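Local coordinates for protein methyltransferase (Pectobacterium atrosepticum SCRI1043, PDB 2P7I) that probably transfers a methyl group from S-adenosylmethionine to a substrate not yet identified, as a class I methyltransferase of Rossmann-like fold, at residues Gly134-Leu139 with Phe241-Lys246; Thr68-Ser73 with Ser93-Ala98; Ala146-Ile151 with Phe200-Ala205. All blocks are in the same frame, centred on the assembly; numbering follows the deposited sequence.

Contact 1: residues Gly134-Leu139 with Phe241-Lys246; sequences GGRLFL and FLLCEK
Phe241 meets Phe138 on one face of the sheet. The two side chains lie side by side, pointing the same way, and the rings meet obliquely, with Phe138 CD2 3.9 Å from Phe241 CZ. Phe37 meets both rings. The ring edge of Phe241 also faces the carbonyl oxygen of Leu139. Leu242 makes two backbone bonds with Leu139: Leu242 N to Leu139 O is 2.9 Å, and Leu139 N to Leu242 O is 3.1 Å. Its side chain lies on the other face, near that of Leu139. Leu243 returns to the phenylalanine face. Its CG is anti to the backbone N (chi1 -172°), and this carries CD1 over the Phe138 ring, 3.9 Å from the centroid, in a CH-pi contact. Cys244 repeats the two-bond pattern with Leu137, and their CB atoms touch at 4.0 Å. Glu245 runs alongside Arg136. Their salt bridge is long, 3.9 Å from Arg136 NE to Glu245 OE2, and no N-H points at the oxygen. A water joins the pair instead, accepting from Arg136 NE and donating weakly to Glu245 OE1. Stronger partners hold the far ends: Phe40 O and Pro39 O of the second subunit for Arg136 NH1, Thr194 OG1 for Glu245 OE2. A second water links Lys246 N to Gly135 O. This antiparallel pairing of strands 135-142 and 237-245 is the reversed strand 7 beside strand 5 of the class I methyltransferase fold.

Contact 2: residues Thr68-Ser73 with Ser93-Ala98; sequences TCVEAS and SRFEDA
In this Rossmann-like methyltransferase sheet, strand 67-71 is the second strand, and its C-terminal end carries an acidic residue, Glu71. In class I methyltransferases an acidic residue at this place usually binds the ribose hydroxyls of S-adenosylmethionine, and Glu71 is consistent with that role, though no cofactor is bound here. Contact 2 joins this strand end to the loop that follows the neighbouring edge strand 88-92. One backbone bond crosses it: Ser93 N donates to Glu71 O at 3.1 Å. The bond is bent, 142° at the hydrogen, and the donor sits above the carbonyl plane. Glu71 CB points away from the loop. The side-chain OE2 accepts from Ser73 N, and OE1 from Phe52 N, so both oxygens are held by backbone amides around the strand ends. Next to it, Ala72 CA lies 3.4 Å from Ser93 O. Val70 provides the apolar part. With CG1 anti to its own nitrogen (chi1 -179°), that methyl is 3.7 Å from Ser93 O and 3.8 Å from Phe95 CD1. The aromatic side chain crosses the valine at a slant and also packs on Leu49 and Leu122. The loop is braced from within. Arg94 O takes two bonds, from Ser93 OG and from Asp97 N, which arrive on opposite faces of its plane. Arg94 and Glu96 form a salt bridge in which two guanidinium nitrogens donate side-on to one oxygen: Glu96 OE2 is 3.0 Å from Arg94 NE and 3.2 Å from Arg94 NH2.

Contact 3: residues Ala146-Ile151 with Phe200-Ala205; sequences AVSRQI and FFKALA
Ser148 packs tightly against the segment 200-205. Its backbone N donates to Lys202 O at 2.9 Å, with 149° at the hydrogen. It lies in the first turn of helix 147-154, where amides have no carbonyl of an earlier turn to bind, and the Lys202 carbonyl takes that place. Ser148 CB presses on the backbone beyond, 3.3 Å from Leu204 O. Val147 lies beside the bond. Its CB is 3.3 Å from Lys202 O, and its two methyls part: CG1 reaches Ala203 CB at 4.1 Å, while CG2 reaches Phe201 CE1 at 3.9 Å. This buried side continues into the assembly, where Phe201 of the third subunit packs on Val147 and Tyr222 OH, also of the third subunit, is hydrogen-bonded to Ala203 O. The contact is looser toward Ile151, where only CD1 comes close, 3.8 Å from Ala203 O. The more open side belongs to Lys202, which is partly exposed. Its chain is extended, and the aliphatic part passes the serine hydroxyl, with Lys202 CD 3.4 Å from Ser148 OG. The ammonium end goes on to Asn206 OD1. Partly exposed Ala205 sits on this side too, just before helix 206-212. The contact is a helix N-terminus bound by a loop carbonyl. It joins the helix after strand 135-142 to the end of strand 192-201, at a subunit interface of this Rossmann-like methyltransferase.

From the N terminus, contact 2 closes first. It joins the end of strand 67-71 to the loop after strand 88-92, around helix 74-83, and is complete before the other two open. Contact 1 then opens on strand 135-142 and closes about a hundred residues later on strand 237-245. Contact 3 opens and closes within that long loop, tying helix 147-154 to the end of strand 192-201. All three reach the same sheet. Contact 2 lies at the edge formed by strand 88-92, contact 1 pairs strand 135-142 with the single reversed strand, 237-245, and contact 3 lies beyond the chain's centre from contact 2, the centres of contacts 2 and 3 being about 32 Å apart.

Contact 1: residues Gly134-Leu139 with Phe241-Lys246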
loop_
_atom_site.group_PDB
_atom_site.type_symbol
_atom_site.label_atom_id
_atom_site.label_comp_id
_atom_site.label_asym_id
_atom_site.label_seq_id
_atom_site.Cartn_x
_atom_site.Cartn_y
_atom_site.Cartn_z
ATOM N N GLY B 134 -33.571 1.219 2.062
ATOM C CA GLY B 134 -32.746 1.249 0.855
ATOM C C GLY B 134 -31.871 2.479 0.739
ATOM O O GLY B 134 -31.113 2.607 -0.208
ATOM N N GLY B 135 -32.001 3.398 1.689
ATOM C CA GLY B 135 -31.278 4.655 1.639
ATOM C C GLY B 135 -29.790 4.473 1.907
ATOM O O GLY B 135 -29.371 3.498 2.517
ATOM N N ARG B 136 -29.003 5.424 1.424
ATOM C CA ARG B 136 -27.562 5.378 1.547
ATOM C C ARG B 136 -27.005 6.648 2.195
ATOM O O ARG B 136 -27.397 7.743 1.845
ATOM C CB ARG B 136 -26.939 5.152 0.166
ATOM C CG ARG B 136 -27.188 3.722 -0.328
ATOM C CD ARG B 136 -26.697 3.501 -1.731
ATOM N NE ARG B 136 -27.108 2.180 -2.202
ATOM C CZ ARG B 136 -26.878 1.719 -3.416
ATOM N NH1 ARG B 136 -26.238 2.460 -4.287
ATOM N NH2 ARG B 136 -27.316 0.517 -3.760
ATOM N N LEU B 137 -26.040 6.443 3.100
ATOM C CA LEU B 137 -25.260 7.475 3.700
ATOM C C LEU B 137 -23.926 7.548 2.993
ATOM O O LEU B 137 -23.270 6.489 2.757
ATOM C CB LEU B 137 -25.052 7.194 5.201
ATOM C CG LEU B 137 -24.036 8.116 5.903
ATOM C CD1 LEU B 137 -24.513 9.637 5.985
ATOM C CD2 LEU B 137 -23.649 7.536 7.259
ATOM N N PHE B 138 -23.592 8.789 2.612
ATOM C CA PHE B 138 -22.321 9.152 2.006
ATOM C C PHE B 138 -21.485 9.853 3.041
ATOM O O PHE B 138 -21.591 11.083 3.242
ATOM C CB PHE B 138 -22.560 10.023 0.797
ATOM C CG PHE B 138 -23.340 9.332 -0.273
ATOM C CD1 PHE B 138 -24.721 9.183 -0.151
ATOM C CD2 PHE B 138 -22.699 8.833 -1.406
ATOM C CE1 PHE B 138 -25.452 8.502 -1.116
ATOM C CE2 PHE B 138 -23.409 8.179 -2.394
ATOM C CZ PHE B 138 -24.792 7.988 -2.248
ATOM N N LEU B 139 -20.616 9.074 3.665
ATOM C CA LEU B 139 -19.823 9.504 4.807
ATOM C C LEU B 139 -18.376 9.772 4.417
ATOM O O LEU B 139 -17.652 8.872 4.076
ATOM C CB LEU B 139 -19.858 8.431 5.928
ATOM C CG LEU B 139 -19.039 8.705 7.184
ATOM C CD1 LEU B 139 -19.521 10.007 7.883
ATOM C CD2 LEU B 139 -19.179 7.509 8.162
ATOM N N PHE B 241 -13.978 7.601 2.396
ATOM C CA PHE B 241 -15.367 7.571 1.983
ATOM C C PHE B 241 -15.897 6.202 2.323
ATOM O O PHE B 241 -15.420 5.172 1.811
ATOM C CB PHE B 241 -15.443 7.889 0.461
ATOM C CG PHE B 241 -16.775 7.612 -0.207
ATOM C CD1 PHE B 241 -17.992 7.757 0.461
ATOM C CD2 PHE B 241 -16.806 7.250 -1.543
ATOM C CE1 PHE B 241 -19.197 7.463 -0.192
ATOM C CE2 PHE B 241 -18.015 7.005 -2.202
ATOM C CZ PHE B 241 -19.205 7.065 -1.519
ATOM N N LEU B 242 -16.844 6.185 3.247
ATOM C CA LEU B 242 -17.662 5.034 3.503
ATOM C C LEU B 242 -19.098 5.192 2.957
ATOM O O LEU B 242 -19.784 6.144 3.262
ATOM C CB LEU B 242 -17.736 4.724 5.009
ATOM C CG LEU B 242 -16.445 4.420 5.794
ATOM C CD1 LEU B 242 -16.917 3.952 7.239
ATOM C CD2 LEU B 242 -15.639 3.356 5.140
ATOM N N LEU B 243 -19.532 4.223 2.169
ATOM C CA LEU B 243 -20.927 4.113 1.743
ATOM C C LEU B 243 -21.605 3.200 2.707
ATOM O O LEU B 243 -21.217 2.035 2.888
ATOM C CB LEU B 243 -21.056 3.512 0.336
ATOM C CG LEU B 243 -22.491 3.547 -0.246
ATOM C CD1 LEU B 243 -22.872 5.020 -0.604
ATOM C CD2 LEU B 243 -22.567 2.641 -1.467
ATOM N N CYS B 244 -22.645 3.689 3.347
ATOM C CA CYS B 244 -23.321 2.943 4.390
ATOM C C CYS B 244 -24.811 2.813 4.104
ATOM O O CYS B 244 -25.409 3.658 3.421
ATOM C CB CYS B 244 -23.189 3.695 5.709
ATOM S SG CYS B 244 -21.478 3.961 6.275
ATOM N N GLU B 245 -25.384 1.744 4.618
ATOM C CA GLU B 245 -26.824 1.478 4.547
ATOM C C GLU B 245 -27.343 1.231 5.943
ATOM O O GLU B 245 -26.569 1.086 6.907
ATOM C CB GLU B 245 -27.111 0.311 3.605
ATOM C CG GLU B 245 -26.833 0.780 2.178
ATOM C CD GLU B 245 -26.927 -0.312 1.122
ATOM O OE1 GLU B 245 -27.982 -0.939 1.014
ATOM O OE2 GLU B 245 -25.948 -0.511 0.375
ATOM N N LYS B 246 -28.661 1.229 6.042
ATOM C CA LYS B 246 -29.322 1.158 7.340
ATOM C C LYS B 246 -29.207 -0.243 7.924
ATOM O O LYS B 246 -29.407 -1.234 7.230
ATOM C CB LYS B 246 -30.800 1.546 7.169
ATOM C CG LYS B 246 -31.603 1.471 8.405
ATOM C CD LYS B 246 -33.003 2.120 8.194
ATOM C CE LYS B 246 -33.806 2.043 9.509
ATOM N NZ LYS B 246 -35.042 2.936 9.530
HETATM O O HOH W 1 -29.439 0.703 -1.085
HETATM O O HOH W 2 -30.465 1.391 3.745
#

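Contact 2: residues Thr68-Ser73 with Ser93-Ala98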
loop_
_atom_site.group_PDB
_atom_site.type_symbol
_atom_site.label_atom_id
_atom_site.label_comp_id
_atom_site.label_asym_id
_atom_site.label_seq_id
_atom_site.Cartn_x
_atom_site.Cartn_y
_atom_site.Cartn_z
ATOM N N THR B 68 -32.858 18.507 1.195
ATOM C CA THR B 68 -33.126 19.072 2.503
ATOM C C THR B 68 -31.764 19.322 3.129
ATOM O O THR B 68 -30.874 18.456 3.080
ATOM C CB THR B 68 -33.980 18.126 3.349
ATOM O OG1 THR B 68 -35.232 17.911 2.691
ATOM C CG2 THR B 68 -34.224 18.670 4.757
ATOM N N CYS B 69 -31.596 20.522 3.682
ATOM C CA CYS B 69 -30.311 20.989 4.187
ATOM C C CYS B 69 -30.441 21.364 5.637
ATOM O O CYS B 69 -31.233 22.250 5.963
ATOM C CB CYS B 69 -29.846 22.238 3.437
ATOM S SG CYS B 69 -29.384 22.037 1.712
ATOM N N VAL B 70 -29.639 20.724 6.486
ATOM C CA VAL B 70 -29.596 21.017 7.910
ATOM C C VAL B 70 -28.283 21.710 8.214
ATOM O O VAL B 70 -27.203 21.201 7.883
ATOM C CB VAL B 70 -29.729 19.748 8.785
ATOM C CG1 VAL B 70 -29.714 20.106 10.262
ATOM C CG2 VAL B 70 -30.999 19.002 8.460
ATOM N N GLU B 71 -28.390 22.872 8.850
ATOM C CA GLU B 71 -27.239 23.704 9.179
ATOM C C GLU B 71 -27.553 24.456 10.448
ATOM O O GLU B 71 -28.660 24.976 10.601
ATOM C CB GLU B 71 -26.956 24.685 8.042
ATOM C CG GLU B 71 -25.877 25.722 8.319
ATOM C CD GLU B 71 -24.591 25.144 8.879
ATOM O OE1 GLU B 71 -24.117 24.090 8.395
ATOM O OE2 GLU B 71 -24.038 25.764 9.808
ATOM N N ALA B 72 -26.586 24.492 11.362
ATOM C CA ALA B 72 -26.769 25.123 12.686
ATOM C C ALA B 72 -26.618 26.660 12.655
ATOM O O ALA B 72 -27.202 27.362 13.495
ATOM C CB ALA B 72 -25.793 24.520 13.681
ATOM N N SER B 73 -25.829 27.169 11.708
ATOM C CA SER B 73 -25.535 28.604 11.622
ATOM C C SER B 73 -26.565 29.369 10.809
ATOM O O SER B 73 -26.714 29.139 9.603
ATOM C CB SER B 73 -24.169 28.847 10.973
ATOM O OG SER B 73 -24.059 30.211 10.569
ATOM N N SER B 93 -30.970 24.057 12.477
ATOM C CA SER B 93 -30.978 23.304 13.717
ATOM C C SER B 93 -29.629 22.695 13.946
ATOM O O SER B 93 -28.877 22.494 12.998
ATOM C CB SER B 93 -32.006 22.174 13.635
ATOM O OG SER B 93 -32.059 21.440 14.855
ATOM N N ARG B 94 -29.334 22.379 15.204
ATOM C CA ARG B 94 -28.252 21.465 15.523
ATOM C C ARG B 94 -28.776 20.057 15.298
ATOM O O ARG B 94 -29.974 19.797 15.426
ATOM C CB ARG B 94 -27.806 21.618 16.968
ATOM C CG ARG B 94 -27.361 23.028 17.315
ATOM C CD ARG B 94 -26.865 23.072 18.732
ATOM N NE ARG B 94 -25.831 22.060 18.924
ATOM C CZ ARG B 94 -24.510 22.263 18.848
ATOM N NH1 ARG B 94 -24.003 23.477 18.616
ATOM N NH2 ARG B 94 -23.677 21.239 19.042
ATOM N N PHE B 95 -27.883 19.136 14.974
ATOM C CA PHE B 95 -28.314 17.818 14.571
ATOM C C PHE B 95 -29.099 17.101 15.667
ATOM O O PHE B 95 -30.070 16.397 15.393
ATOM C CB PHE B 95 -27.115 16.971 14.139
ATOM C CG PHE B 95 -26.323 17.549 12.974
ATOM C CD1 PHE B 95 -26.943 17.986 11.823
ATOM C CD2 PHE B 95 -24.948 17.611 13.022
ATOM C CE1 PHE B 95 -26.194 18.499 10.746
ATOM C CE2 PHE B 95 -24.210 18.100 11.961
ATOM C CZ PHE B 95 -24.832 18.552 10.827
ATOM N N GLU B 96 -28.688 17.286 16.914
ATOM C CA GLU B 96 -29.303 16.556 18.016
ATOM C C GLU B 96 -30.746 16.982 18.268
ATOM O O GLU B 96 -31.514 16.187 18.806
ATOM C CB GLU B 96 -28.475 16.681 19.295
ATOM C CG GLU B 96 -28.137 18.118 19.677
ATOM C CD GLU B 96 -26.796 18.598 19.120
ATOM O OE1 GLU B 96 -26.463 18.329 17.936
ATOM O OE2 GLU B 96 -26.067 19.258 19.883
ATOM N N ASP B 97 -31.106 18.203 17.866
ATOM C CA ASP B 97 -32.473 18.743 18.040
ATOM C C ASP B 97 -33.345 18.636 16.797
ATOM O O ASP B 97 -34.526 18.948 16.850
ATOM C CB ASP B 97 -32.444 20.244 18.386
ATOM C CG ASP B 97 -31.486 20.586 19.507
ATOM O OD1 ASP B 97 -31.400 19.822 20.497
ATOM O OD2 ASP B 97 -30.821 21.641 19.393
ATOM N N ALA B 98 -32.762 18.257 15.672
ATOM C CA ALA B 98 -33.432 18.336 14.391
ATOM C C ALA B 98 -34.585 17.342 14.301
ATOM O O ALA B 98 -34.443 16.146 14.585
ATOM C CB ALA B 98 -32.430 18.108 13.252
#

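Contact 3: residues Ala146-Ile151 with Phe200-Ala205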
loop_
_atom_site.group_PDB
_atom_site.type_symbol
_atom_site.label_atom_id
_atom_site.label_comp_id
_atom_site.label_asym_id
_atom_site.label_seq_id
_atom_site.Cartn_x
_atom_site.Cartn_y
_atom_site.Cartn_z
ATOM N N ALA B 146 -3.501 10.303 4.746
ATOM C CA ALA B 146 -3.195 10.909 3.471
ATOM C C ALA B 146 -1.699 11.120 3.333
ATOM O O ALA B 146 -1.022 11.479 4.309
ATOM C CB ALA B 146 -3.891 12.281 3.374
ATOM N N VAL B 147 -1.183 10.955 2.117
ATOM C CA VAL B 147 0.246 11.083 1.883
ATOM C C VAL B 147 0.809 12.396 2.362
ATOM O O VAL B 147 1.782 12.404 3.105
ATOM C CB VAL B 147 0.649 10.813 0.426
ATOM C CG1 VAL B 147 2.149 11.194 0.170
ATOM C CG2 VAL B 147 0.447 9.382 0.127
ATOM N N SER B 148 0.185 13.482 1.956
ATOM C CA SER B 148 0.614 14.810 2.370
ATOM C C SER B 148 0.711 14.929 3.887
ATOM O O SER B 148 1.681 15.499 4.412
ATOM C CB SER B 148 -0.339 15.852 1.799
ATOM O OG SER B 148 -1.661 15.581 2.213
ATOM N N ARG B 149 -0.277 14.404 4.596
ATOM C CA ARG B 149 -0.310 14.466 6.046
ATOM C C ARG B 149 0.786 13.612 6.673
ATOM O O ARG B 149 1.445 14.031 7.624
ATOM C CB ARG B 149 -1.661 14.043 6.584
ATOM C CG ARG B 149 -1.844 14.480 8.027
ATOM C CD ARG B 149 -3.179 14.080 8.555
ATOM N NE ARG B 149 -3.307 14.411 9.972
ATOM C CZ ARG B 149 -3.665 15.604 10.421
ATOM N NH1 ARG B 149 -3.936 16.572 9.583
ATOM N NH2 ARG B 149 -3.789 15.804 11.711
ATOM N N GLN B 150 1.015 12.431 6.101
ATOM C CA GLN B 150 2.087 11.576 6.559
ATOM C C GLN B 150 3.463 12.240 6.396
ATOM O O GLN B 150 4.323 12.107 7.252
ATOM C CB GLN B 150 2.053 10.220 5.805
ATOM C CG GLN B 150 0.804 9.381 6.185
ATOM C CD GLN B 150 1.009 7.895 5.999
ATOM O OE1 GLN B 150 1.911 7.314 6.601
ATOM N NE2 GLN B 150 0.121 7.255 5.222
ATOM N N ILE B 151 3.657 12.937 5.291
ATOM C CA ILE B 151 4.879 13.710 5.077
ATOM C C ILE B 151 5.026 14.777 6.171
ATOM O O ILE B 151 6.127 14.949 6.719
ATOM C CB ILE B 151 4.924 14.325 3.665
ATOM C CG1 ILE B 151 5.017 13.181 2.654
ATOM C CG2 ILE B 151 6.097 15.271 3.535
ATOM C CD1 ILE B 151 4.852 13.617 1.219
ATOM N N PHE B 200 -9.068 11.047 -3.998
ATOM C CA PHE B 200 -7.944 11.891 -4.427
ATOM C C PHE B 200 -6.611 11.533 -3.771
ATOM O O PHE B 200 -6.409 11.795 -2.609
ATOM C CB PHE B 200 -8.200 13.387 -4.235
ATOM C CG PHE B 200 -7.270 14.286 -5.043
ATOM C CD1 PHE B 200 -7.565 14.619 -6.335
ATOM C CD2 PHE B 200 -6.101 14.799 -4.492
ATOM C CE1 PHE B 200 -6.701 15.458 -7.078
ATOM C CE2 PHE B 200 -5.238 15.608 -5.242
ATOM C CZ PHE B 200 -5.529 15.921 -6.518
ATOM N N PHE B 201 -5.703 10.982 -4.552
ATOM C CA PHE B 201 -4.336 10.731 -4.093
ATOM C C PHE B 201 -3.605 12.045 -3.856
ATOM O O PHE B 201 -3.287 12.737 -4.789
ATOM C CB PHE B 201 -3.622 9.856 -5.109
ATOM C CG PHE B 201 -2.432 9.102 -4.541
ATOM C CD1 PHE B 201 -1.260 9.787 -4.230
ATOM C CD2 PHE B 201 -2.485 7.740 -4.335
ATOM C CE1 PHE B 201 -0.168 9.113 -3.727
ATOM C CE2 PHE B 201 -1.403 7.064 -3.825
ATOM C CZ PHE B 201 -0.246 7.743 -3.531
ATOM N N LYS B 202 -3.324 12.366 -2.587
ATOM C CA LYS B 202 -2.934 13.747 -2.198
ATOM C C LYS B 202 -1.518 13.733 -1.623
ATOM O O LYS B 202 -1.316 13.262 -0.508
ATOM C CB LYS B 202 -3.899 14.303 -1.139
ATOM C CG LYS B 202 -3.725 15.793 -0.804
ATOM C CD LYS B 202 -4.531 16.163 0.427
ATOM C CE LYS B 202 -4.279 17.587 0.836
ATOM N NZ LYS B 202 -5.024 17.898 2.106
ATOM N N ALA B 203 -0.552 14.213 -2.396
ATOM C CA ALA B 203 0.861 14.180 -1.982
ATOM C C ALA B 203 1.404 15.547 -1.551
ATOM O O ALA B 203 2.505 15.636 -1.012
ATOM C CB ALA B 203 1.712 13.604 -3.094
ATOM N N LEU B 204 0.612 16.588 -1.755
ATOM C CA LEU B 204 0.973 17.951 -1.396
ATOM C C LEU B 204 -0.048 18.481 -0.426
ATOM O O LEU B 204 -1.193 18.063 -0.453
ATOM C CB LEU B 204 0.937 18.830 -2.631
ATOM C CG LEU B 204 1.973 18.574 -3.729
ATOM C CD1 LEU B 204 1.523 19.213 -5.030
ATOM C CD2 LEU B 204 3.331 19.097 -3.316
ATOM N N ALA B 205 0.359 19.430 0.408
ATOM C CA ALA B 205 -0.528 20.039 1.370
ATOM C C ALA B 205 -1.328 21.136 0.693
ATOM O O ALA B 205 -0.917 21.679 -0.332
ATOM C CB ALA B 205 0.249 20.595 2.515
#